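Local coordinates for protein probable sugar kinase (Clostridium perfringens, PDB 3KZH) that is a putative sugar kinase of the pfkB (ribokinase-like) family, which probably transfers phosphate to a carbohydrate, and binds beta-D-glucopyranose in the crystal, at residues A305-K309 with T310-E314; M298-D301 with T302-K306. One frame throughout, in Å; residues are numbered along the deposited sequence.

Contact 1 of 2, residues A305-K309 with T310-E314; sequences AKLEK and TTWEE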
loop_
_atom_site.group_PDB
_atom_site.type_symbol
_atom_site.label_atom_id
_atom_site.label_comp_id
_atom_site.label_asym_id
_atom_site.label_seq_id
_atom_site.Cartn_x
_atom_site.Cartn_y
_atom_site.Cartn_z
ATOM N N ALA A 305 -10.041 -18.852 25.505
ATOM C CA ALA A 305 -9.409 -18.505 26.787
ATOM C C ALA A 305 -10.172 -17.385 27.492
ATOM O O ALA A 305 -10.297 -17.405 28.717
ATOM C CB ALA A 305 -7.948 -18.093 26.578
ATOM N N LYS A 306 -10.693 -16.430 26.713
ATOM C CA LYS A 306 -11.467 -15.312 27.260
ATOM C C LYS A 306 -12.897 -15.742 27.591
ATOM O O LYS A 306 -13.494 -15.204 28.515
ATOM C CB LYS A 306 -11.476 -14.107 26.314
ATOM C CG LYS A 306 -11.737 -12.773 27.028
ATOM C CD LYS A 306 -12.606 -11.832 26.216
ATOM C CE LYS A 306 -12.897 -10.542 26.957
ATOM N NZ LYS A 306 -11.664 -9.755 27.208
ATOM N N LEU A 307 -13.417 -16.728 26.855
ATOM C CA LEU A 307 -14.762 -17.278 27.064
ATOM C C LEU A 307 -14.858 -18.010 28.415
ATOM O O LEU A 307 -15.883 -17.930 29.092
ATOM C CB LEU A 307 -15.123 -18.237 25.907
ATOM C CG LEU A 307 -16.359 -19.157 25.961
ATOM C CD1 LEU A 307 -17.619 -18.344 25.853
ATOM C CD2 LEU A 307 -16.307 -20.201 24.862
ATOM N N GLU A 308 -13.774 -18.693 28.797
ATOM C CA GLU A 308 -13.697 -19.444 30.060
ATOM C C GLU A 308 -13.636 -18.492 31.258
ATOM O O GLU A 308 -14.305 -18.709 32.264
ATOM C CB GLU A 308 -12.463 -20.365 30.069
ATOM C CG GLU A 308 -12.470 -21.442 31.175
ATOM C CD GLU A 308 -11.127 -22.152 31.350
ATOM O OE1 GLU A 308 -10.751 -22.971 30.477
ATOM O OE2 GLU A 308 -10.453 -21.899 32.372
ATOM N N LYS A 309 -12.881 -17.406 31.084
ATOM C CA LYS A 309 -12.660 -16.359 32.082
ATOM C C LYS A 309 -13.785 -15.329 32.237
ATOM O O LYS A 309 -13.692 -14.442 33.093
ATOM C CB LYS A 309 -11.339 -15.636 31.759
ATOM C CG LYS A 309 -10.114 -16.267 32.418
ATOM C CD LYS A 309 -8.847 -16.326 31.547
ATOM C CE LYS A 309 -8.139 -14.988 31.367
ATOM N NZ LYS A 309 -8.644 -14.222 30.191
ATOM N N THR A 310 -14.852 -15.462 31.445
ATOM C CA THR A 310 -15.969 -14.509 31.486
ATOM C C THR A 310 -17.161 -14.932 32.351
ATOM O O THR A 310 -17.587 -16.090 32.338
ATOM C CB THR A 310 -16.454 -14.138 30.028
ATOM O OG1 THR A 310 -15.362 -13.586 29.282
ATOM C CG2 THR A 310 -17.574 -13.090 30.038
ATOM N N THR A 311 -17.678 -13.966 33.109
ATOM C CA THR A 311 -18.850 -14.153 33.961
ATOM C C THR A 311 -20.032 -13.583 33.169
ATOM O O THR A 311 -20.002 -12.416 32.752
ATOM C CB THR A 311 -18.685 -13.433 35.328
ATOM O OG1 THR A 311 -17.624 -14.060 36.060
ATOM C CG2 THR A 311 -19.977 -13.509 36.162
ATOM N N TRP A 312 -21.058 -14.412 32.977
ATOM C CA TRP A 312 -22.240 -14.035 32.206
ATOM C C TRP A 312 -23.530 -13.801 32.990
ATOM O O TRP A 312 -23.756 -14.394 34.042
ATOM C CB TRP A 312 -22.542 -15.099 31.125
ATOM C CG TRP A 312 -21.377 -15.515 30.235
ATOM C CD1 TRP A 312 -20.528 -16.564 30.441
ATOM C CD2 TRP A 312 -20.951 -14.891 29.014
ATOM N NE1 TRP A 312 -19.593 -16.632 29.434
ATOM C CE2 TRP A 312 -19.827 -15.621 28.541
ATOM C CE3 TRP A 312 -21.405 -13.785 28.266
ATOM C CZ2 TRP A 312 -19.141 -15.275 27.352
ATOM C CZ3 TRP A 312 -20.718 -13.435 27.074
ATOM C CH2 TRP A 312 -19.601 -14.183 26.638
ATOM N N GLU A 313 -24.362 -12.907 32.458
ATOM C CA GLU A 313 -25.687 -12.619 33.000
ATOM C C GLU A 313 -26.566 -13.226 31.917
ATOM O O GLU A 313 -26.514 -12.794 30.762
ATOM C CB GLU A 313 -25.944 -11.117 33.123
ATOM C CG GLU A 313 -25.400 -10.490 34.398
ATOM C CD GLU A 313 -25.641 -8.995 34.477
ATOM O OE1 GLU A 313 -26.722 -8.526 34.055
ATOM O OE2 GLU A 313 -24.740 -8.283 34.966
ATOM N N GLU A 314 -27.261 -14.310 32.268
ATOM C CA GLU A 314 -28.125 -15.042 31.338
ATOM C C GLU A 314 -29.583 -15.014 31.760
ATOM O O GLU A 314 -29.893 -15.087 32.942
ATOM C CB GLU A 314 -27.661 -16.504 31.206
ATOM C CG GLU A 314 -26.232 -16.688 30.723
ATOM C CD GLU A 314 -25.822 -18.140 30.636
ATOM O OE1 GLU A 314 -26.430 -18.886 29.846
ATOM O OE2 GLU A 314 -24.868 -18.535 31.334
#
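Thr310 reaches back to Lys306, four residues earlier, and its side chain is a worked example of a short branched group serving two neighbours at once. Thr310 CB lies 3.5 Å from Lys306 O. From there Thr310 OG1, held beside its own backbone N (chi1 -58°), donates to Lys306 O at 2.6 Å. The C=O...OG1 angle at that carbonyl is 148°, with the donor tilted 30° out of the carbonyl plane. The backbone Thr310 N also comes near Lys306 O, at 3.2 Å, but at a poor angle, so the hydroxyl of Thr310 takes the place of its own amide, which in a regular helix would bond this carbonyl. A threonine hydroxyl thus binds the carbonyl four residues back near the C-terminal end of helix 300-308, where the chain turns into strand 312-317, outermost, within this chain, of the large mixed sheet in this ribokinase-like fold. The other branch, Thr310 CG2, anti to the backbone N, lies over one face of the Trp312 ring, 3.7 Å above the plane and over its centre. Leu307 approaches the same indole obliquely, its CD1 3.7 Å from Trp312 CZ2, and the two side chains cross at about a right angle. Beyond them, Thr282 of helix 273-288 touches Lys306, Leu307 and Trp312, and Lys278 of that helix makes a cation-pi contact with the indole.

Contact 2 of 2, residues M298-D301 with T302-K306; sequences MALD and TVLAK
Ala299 O receives two donors from the next turn. Val303 N bonds to Ala299 O at 3.2 Å with an N-H...O angle of 155°, and Thr302 OG1 donates weakly to the same oxygen, at 3.3 Å. Next in the ladder, Leu304 N bonds to Leu300 O at 3.0 Å, and Ala305 N to Asp301 O at 2.9 Å. Asp301 bends its carboxylate onto the following amide: with CG lodged between the backbone N and the carbonyl carbon (chi1 47°), OD1 reaches Thr302 N at 2.8 Å, a weak, bent bond. A negative charge here would probably suit the positive end of the helix dipole. Apolar contacts lie alongside these bonds. The selenium SE of selenomethionine Met298 rests 3.7 Å from Val303 CG2, while Leu300 CD1 meets Leu304 CG at 4.1 Å. What positions these groups lies one shell out: Ile286 and Thr287 of helix 273-288 touch Met298, Phe279 touches Val303 and Leu304, and Arg54 NH1 bonds to Met298 O. Together they define a helix N-terminus with Ala299 at the N-cap, its methyl offering no acceptor, and the opening turn held mainly by backbone bonds, with weak help from the Asp301 and Thr302 side chains.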
loop_
_atom_site.group_PDB
_atom_site.type_symbol
_atom_site.label_atom_id
_atom_site.label_comp_id
_atom_site.label_asym_id
_atom_site.label_seq_id
_atom_site.Cartn_x
_atom_site.Cartn_y
_atom_site.Cartn_z
HETATM N N MSE A 298 -5.979 -12.107 17.833
HETATM C CA MSE A 298 -7.156 -12.963 17.804
HETATM C C MSE A 298 -7.066 -14.204 16.930
HETATM O O MSE A 298 -6.677 -14.160 15.752
HETATM C CB MSE A 298 -8.426 -12.185 17.491
HETATM C CG MSE A 298 -9.556 -12.529 18.451
HETATM SE SE MSE A 298 -11.219 -12.757 17.577
HETATM C CE MSE A 298 -11.775 -10.918 17.663
ATOM N N ALA A 299 -7.350 -15.311 17.604
ATOM C CA ALA A 299 -7.343 -16.658 17.070
ATOM C C ALA A 299 -8.315 -17.455 17.926
ATOM O O ALA A 299 -8.823 -16.943 18.921
ATOM C CB ALA A 299 -5.936 -17.252 17.183
ATOM N N LEU A 300 -8.544 -18.713 17.547
ATOM C CA LEU A 300 -9.436 -19.623 18.267
ATOM C C LEU A 300 -9.053 -19.736 19.746
ATOM O O LEU A 300 -9.907 -19.530 20.615
ATOM C CB LEU A 300 -9.458 -21.015 17.599
ATOM C CG LEU A 300 -10.318 -22.137 18.217
ATOM C CD1 LEU A 300 -11.769 -21.730 18.259
ATOM C CD2 LEU A 300 -10.161 -23.441 17.461
ATOM N N ASP A 301 -7.766 -19.952 20.018
ATOM C CA ASP A 301 -7.261 -20.080 21.391
ATOM C C ASP A 301 -7.530 -18.875 22.306
ATOM O O ASP A 301 -7.962 -19.073 23.438
ATOM C CB ASP A 301 -5.766 -20.479 21.416
ATOM C CG ASP A 301 -4.897 -19.656 20.456
ATOM O OD1 ASP A 301 -5.216 -18.483 20.183
ATOM O OD2 ASP A 301 -3.879 -20.190 19.968
ATOM N N THR A 302 -7.360 -17.648 21.794
ATOM C CA THR A 302 -7.607 -16.428 22.588
ATOM C C THR A 302 -9.101 -16.204 22.874
ATOM O O THR A 302 -9.461 -15.721 23.947
ATOM C CB THR A 302 -6.971 -15.123 21.980
ATOM O OG1 THR A 302 -7.824 -14.562 20.978
ATOM C CG2 THR A 302 -5.611 -15.401 21.365
ATOM N N VAL A 303 -9.961 -16.596 21.924
ATOM C CA VAL A 303 -11.420 -16.476 22.060
ATOM C C VAL A 303 -11.891 -17.463 23.122
ATOM O O VAL A 303 -12.609 -17.077 24.038
ATOM C CB VAL A 303 -12.177 -16.737 20.710
ATOM C CG1 VAL A 303 -13.678 -16.603 20.896
ATOM C CG2 VAL A 303 -11.715 -15.788 19.658
ATOM N N LEU A 304 -11.412 -18.704 23.037
ATOM C CA LEU A 304 -11.753 -19.750 24.008
ATOM C C LEU A 304 -11.218 -19.477 25.421
ATOM O O LEU A 304 -11.891 -19.780 26.405
ATOM C CB LEU A 304 -11.272 -21.119 23.528
ATOM C CG LEU A 304 -11.952 -21.765 22.314
ATOM C CD1 LEU A 304 -11.337 -23.141 22.075
ATOM C CD2 LEU A 304 -13.448 -21.904 22.522
ATOM N N ALA A 305 -10.041 -18.852 25.505
ATOM C CA ALA A 305 -9.409 -18.505 26.787
ATOM C C ALA A 305 -10.172 -17.385 27.492
ATOM O O ALA A 305 -10.297 -17.405 28.717
ATOM C CB ALA A 305 -7.948 -18.093 26.578
ATOM N N LYS A 306 -10.693 -16.430 26.713
ATOM C CA LYS A 306 -11.467 -15.312 27.260
ATOM C C LYS A 306 -12.897 -15.742 27.591
ATOM O O LYS A 306 -13.494 -15.204 28.515
ATOM C CB LYS A 306 -11.476 -14.107 26.314
ATOM C CG LYS A 306 -11.737 -12.773 27.028
ATOM C CD LYS A 306 -12.606 -11.832 26.216
ATOM C CE LYS A 306 -12.897 -10.542 26.957
ATOM N NZ LYS A 306 -11.664 -9.755 27.208
#

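Read from the N terminus, the chain enters contact 2 at residue 298, just before helix 300-308 begins, and passes straight into contact 1, which leads it out into strand 312-317. Neither contact encloses the other; they overlap at Ala305 and Lys306, with centres 12 Å apart. Each closes only a local turn, of about four residues, rather than a long loop. Helix 273-288 touches side chains of both contacts, at both ends of helix 300-308. Contact 1 additionally ties this pair of helices to the sheet, because strand 312-317 runs antiparallel beside strand 239-244 at its edge.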